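Local coordinates for protein-glutamine gamma-glutamyltransferase 2 (Pagrus major, PDB 1G0D), which probably catalyses the calcium-dependent formation of covalent bonds between peptide-bound glutamine and primary amines, including lysine side chains, cross-linking or aminating proteins, at residues A[407-419]-A[572-583]. Residues are numbered along the deposited sequence; the frame is centred on the assembly and turned at random.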
loop_
_atom_site.group_PDB
_atom_site.type_symbol
_atom_site.label_atom_id
_atom_site.label_comp_id
_atom_site.label_asym_id
_atom_site.label_seq_id
_atom_site.Cartn_x
_atom_site.Cartn_y
_atom_site.Cartn_z
ATOM N N GLY A 407 16.341 40.517 -9.520
ATOM C CA GLY A 407 15.028 40.093 -9.943
ATOM C C GLY A 407 14.874 39.450 -11.301
ATOM O O GLY A 407 13.793 39.005 -11.617
ATOM N N GLN A 408 15.914 39.399 -12.120
ATOM C CA GLN A 408 15.791 38.743 -13.422
ATOM C C GLN A 408 15.639 37.215 -13.211
ATOM O O GLN A 408 16.470 36.546 -12.579
ATOM C CB GLN A 408 17.016 39.091 -14.309
ATOM C CG GLN A 408 17.014 40.583 -14.811
ATOM C CD GLN A 408 18.364 41.125 -15.375
ATOM O OE1 GLN A 408 18.662 41.002 -16.576
ATOM N NE2 GLN A 408 19.157 41.750 -14.508
ATOM N N ARG A 409 14.544 36.664 -13.718
ATOM C CA ARG A 409 14.298 35.232 -13.561
ATOM C C ARG A 409 14.667 34.446 -14.825
ATOM O O ARG A 409 14.118 34.676 -15.908
ATOM C CB ARG A 409 12.828 34.985 -13.218
ATOM C CG ARG A 409 12.417 35.466 -11.856
ATOM C CD ARG A 409 10.935 35.402 -11.735
ATOM N NE ARG A 409 10.295 35.320 -13.052
ATOM C CZ ARG A 409 9.442 34.360 -13.429
ATOM N NH1 ARG A 409 9.094 33.363 -12.603
ATOM N NH2 ARG A 409 8.911 34.409 -14.640
ATOM N N ARG A 410 15.610 33.525 -14.687
ATOM C CA ARG A 410 16.033 32.718 -15.819
ATOM C C ARG A 410 15.427 31.316 -15.728
ATOM O O ARG A 410 15.642 30.572 -14.768
ATOM C CB ARG A 410 17.563 32.674 -15.871
ATOM C CG ARG A 410 18.199 34.058 -15.740
ATOM C CD ARG A 410 19.683 33.982 -15.476
ATOM N NE ARG A 410 20.361 33.430 -16.637
ATOM C CZ ARG A 410 21.207 32.404 -16.592
ATOM N NH1 ARG A 410 21.776 31.965 -17.715
ATOM N NH2 ARG A 410 21.489 31.825 -15.429
ATOM N N LYS A 411 14.659 30.973 -16.750
ATOM C CA LYS A 411 13.991 29.688 -16.819
ATOM C C LYS A 411 14.980 28.568 -17.098
ATOM O O LYS A 411 15.727 28.602 -18.086
ATOM C CB LYS A 411 12.951 29.740 -17.919
ATOM C CG LYS A 411 11.874 28.752 -17.781
ATOM C CD LYS A 411 11.067 28.779 -19.036
ATOM C CE LYS A 411 9.640 28.315 -18.790
ATOM N NZ LYS A 411 8.590 28.927 -19.697
ATOM N N ILE A 412 15.007 27.579 -16.216
ATOM C CA ILE A 412 15.909 26.451 -16.401
ATOM C C ILE A 412 15.244 25.437 -17.300
ATOM O O ILE A 412 14.083 25.080 -17.079
ATOM C CB ILE A 412 16.213 25.754 -15.090
ATOM C CG1 ILE A 412 17.034 26.687 -14.192
ATOM C CG2 ILE A 412 16.925 24.441 -15.374
ATOM C CD1 ILE A 412 17.554 26.063 -12.915
ATOM N N THR A 413 15.964 24.993 -18.329
ATOM C CA THR A 413 15.429 23.986 -19.250
ATOM C C THR A 413 15.818 22.670 -18.628
ATOM O O THR A 413 16.979 22.464 -18.271
ATOM C CB THR A 413 16.046 24.057 -20.670
ATOM O OG1 THR A 413 15.999 25.403 -21.172
ATOM C CG2 THR A 413 15.255 23.187 -21.597
ATOM N N GLU A 414 14.859 21.772 -18.486
ATOM C CA GLU A 414 15.198 20.529 -17.847
ATOM C C GLU A 414 14.960 19.242 -18.616
ATOM O O GLU A 414 13.871 19.018 -19.135
ATOM C CB GLU A 414 14.476 20.448 -16.504
ATOM C CG GLU A 414 15.346 19.908 -15.399
ATOM C CD GLU A 414 14.605 18.979 -14.485
ATOM O OE1 GLU A 414 15.170 17.907 -14.147
ATOM O OE2 GLU A 414 13.459 19.329 -14.117
ATOM N N ASP A 415 15.995 18.415 -18.723
ATOM C CA ASP A 415 15.810 17.105 -19.333
ATOM C C ASP A 415 15.981 16.072 -18.218
ATOM O O ASP A 415 17.101 15.831 -17.736
ATOM C CB ASP A 415 16.798 16.807 -20.465
ATOM C CG ASP A 415 16.342 15.592 -21.333
ATOM O OD1 ASP A 415 15.879 14.570 -20.752
ATOM O OD2 ASP A 415 16.437 15.662 -22.588
ATOM N N HIS A 416 14.844 15.486 -17.833
ATOM C CA HIS A 416 14.693 14.486 -16.767
ATOM C C HIS A 416 13.197 14.651 -16.516
ATOM O O HIS A 416 12.457 13.706 -16.283
ATOM C CB HIS A 416 15.481 14.890 -15.504
ATOM C CG HIS A 416 15.124 14.099 -14.281
ATOM N ND1 HIS A 416 14.609 14.678 -13.138
ATOM C CD2 HIS A 416 15.219 12.774 -14.015
ATOM C CE1 HIS A 416 14.400 13.745 -12.226
ATOM N NE2 HIS A 416 14.763 12.580 -12.733
ATOM N N ALA A 417 12.800 15.913 -16.576
ATOM C CA ALA A 417 11.436 16.384 -16.427
ATOM C C ALA A 417 10.385 15.455 -15.824
ATOM O O ALA A 417 10.679 14.616 -14.976
ATOM C CB ALA A 417 10.965 16.871 -17.778
ATOM N N SER A 418 9.142 15.693 -16.257
ATOM C CA SER A 418 7.912 14.951 -15.916
ATOM C C SER A 418 7.693 14.253 -14.572
ATOM O O SER A 418 8.607 13.663 -13.993
ATOM C CB SER A 418 7.618 13.927 -17.040
ATOM O OG SER A 418 6.785 12.852 -16.600
ATOM N N VAL A 419 6.447 14.328 -14.110
ATOM C CA VAL A 419 6.035 13.679 -12.872
ATOM C C VAL A 419 5.272 12.460 -13.321
ATOM O O VAL A 419 4.942 12.354 -14.502
ATOM C CB VAL A 419 5.043 14.508 -12.064
ATOM C CG1 VAL A 419 5.707 15.100 -10.875
ATOM C CG2 VAL A 419 4.444 15.561 -12.931
ATOM N N GLY A 572 18.747 29.022 -22.742
ATOM C CA GLY A 572 19.095 29.368 -21.319
ATOM C C GLY A 572 19.829 28.270 -20.560
ATOM O O GLY A 572 20.403 27.367 -21.174
ATOM N N PRO A 573 19.841 28.323 -19.219
ATOM C CA PRO A 573 20.540 27.271 -18.475
ATOM C C PRO A 573 19.874 25.880 -18.581
ATOM O O PRO A 573 18.652 25.782 -18.714
ATOM C CB PRO A 573 20.575 27.807 -17.041
ATOM C CG PRO A 573 19.451 28.795 -16.956
ATOM C CD PRO A 573 19.239 29.344 -18.342
ATOM N N ILE A 574 20.688 24.820 -18.517
ATOM C CA ILE A 574 20.210 23.432 -18.617
ATOM C C ILE A 574 20.454 22.677 -17.331
ATOM O O ILE A 574 21.557 22.709 -16.795
ATOM C CB ILE A 574 20.957 22.627 -19.711
ATOM C CG1 ILE A 574 20.621 23.141 -21.101
ATOM C CG2 ILE A 574 20.539 21.182 -19.672
ATOM C CD1 ILE A 574 21.214 22.267 -22.193
ATOM N N MET A 575 19.444 21.948 -16.862
ATOM C CA MET A 575 19.581 21.183 -15.625
ATOM C C MET A 575 19.220 19.708 -15.809
ATOM O O MET A 575 18.519 19.332 -16.750
ATOM C CB MET A 575 18.694 21.785 -14.521
ATOM C CG MET A 575 19.249 21.641 -13.087
ATOM S SD MET A 575 17.954 21.659 -11.800
ATOM C CE MET A 575 16.461 21.959 -12.843
ATOM N N THR A 576 19.719 18.877 -14.901
ATOM C CA THR A 576 19.451 17.454 -14.913
ATOM C C THR A 576 19.715 16.942 -13.521
ATOM O O THR A 576 20.758 17.196 -12.946
ATOM C CB THR A 576 20.348 16.700 -15.887
ATOM O OG1 THR A 576 20.000 17.056 -17.231
ATOM C CG2 THR A 576 20.128 15.228 -15.734
ATOM N N VAL A 577 18.762 16.231 -12.953
ATOM C CA VAL A 577 18.973 15.718 -11.620
ATOM C C VAL A 577 18.958 14.207 -11.619
ATOM O O VAL A 577 18.342 13.603 -12.468
ATOM C CB VAL A 577 17.907 16.255 -10.673
ATOM C CG1 VAL A 577 18.095 15.667 -9.278
ATOM C CG2 VAL A 577 18.028 17.749 -10.623
ATOM N N ALA A 578 19.678 13.605 -10.686
ATOM C CA ALA A 578 19.732 12.161 -10.576
ATOM C C ALA A 578 19.730 11.808 -9.108
ATOM O O ALA A 578 20.374 12.483 -8.313
ATOM C CB ALA A 578 20.993 11.636 -11.227
ATOM N N ASN A 579 18.983 10.782 -8.733
ATOM C CA ASN A 579 18.970 10.360 -7.341
ATOM C C ASN A 579 19.631 9.031 -7.313
ATOM O O ASN A 579 19.191 8.108 -7.996
ATOM C CB ASN A 579 17.562 10.213 -6.819
ATOM C CG ASN A 579 16.968 11.524 -6.455
ATOM O OD1 ASN A 579 17.059 11.950 -5.309
ATOM N ND2 ASN A 579 16.361 12.190 -7.430
ATOM N N ILE A 580 20.694 8.929 -6.528
ATOM C CA ILE A 580 21.410 7.689 -6.463
ATOM C C ILE A 580 21.116 6.891 -5.214
ATOM O O ILE A 580 21.415 7.318 -4.116
ATOM C CB ILE A 580 22.915 7.928 -6.545
ATOM C CG1 ILE A 580 23.217 8.853 -7.719
ATOM C CG2 ILE A 580 23.647 6.609 -6.743
ATOM C CD1 ILE A 580 24.696 9.100 -7.967
ATOM N N PRO A 581 20.438 5.746 -5.363
ATOM C CA PRO A 581 20.160 4.922 -4.194
ATOM C C PRO A 581 21.354 3.933 -3.982
ATOM O O PRO A 581 21.609 3.043 -4.805
ATOM C CB PRO A 581 18.846 4.233 -4.565
ATOM C CG PRO A 581 18.722 4.362 -6.048
ATOM C CD PRO A 581 19.824 5.190 -6.576
ATOM N N LEU A 582 22.104 4.122 -2.901
ATOM C CA LEU A 582 23.248 3.260 -2.622
ATOM C C LEU A 582 22.700 1.957 -2.017
ATOM O O LEU A 582 21.950 2.001 -1.037
ATOM C CB LEU A 582 24.208 3.964 -1.647
ATOM C CG LEU A 582 25.271 4.975 -2.110
ATOM C CD1 LEU A 582 24.855 5.664 -3.334
ATOM C CD2 LEU A 582 25.469 6.005 -1.062
ATOM N N SER A 583 23.090 0.808 -2.588
ATOM C CA SER A 583 22.586 -0.507 -2.151
ATOM C C SER A 583 23.072 -1.099 -0.844
ATOM O O SER A 583 24.162 -0.795 -0.399
ATOM C CB SER A 583 22.808 -1.570 -3.250
ATOM O OG SER A 583 24.029 -1.445 -3.959
HETATM O O HOH W 1 16.187 10.232 -10.622
#
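Thr413 and Glu414 pair with Ile574 and Met575 as parallel neighbours at the centre of a mixed beta sheet, where strand 409-414, itself paired with strand 397-403, meets strand 573-581, which pairs on with strand 558-566. Two nearly straight backbone bonds carry the ladder: Thr413 N to Pro573 O (2.8 Å, 172° at the hydrogen) and Met575 N to Thr413 O (2.9 Å). A weak one, Asp415 N to Met575 O at 3.3 Å, follows where the strands diverge. Apolar contact gathers on the side of Met575: its CB lies close to Ile412 CG2, and its chain, folded back at chi3 (-3°), brings CE to 3.5 Å from Glu414 CG. At the other end the Pro573 ring lies over one face of the Arg410 guanidinium, offset toward its rim, with CD 3.7 Å from NH1; the same nitrogen forms a salt bridge with Asp566 of strand 558-566. Ala578 to Pro581, farther along strand 573-581, belong to a GTP site inferred by similarity. His416 is poorly ordered; its NE2 hydrogen-bonds Trp167, ND1 makes a weak in-plane bond to Glu414 OE1, and Val577 O sits over the ring centre, 3.6 Å from CD2.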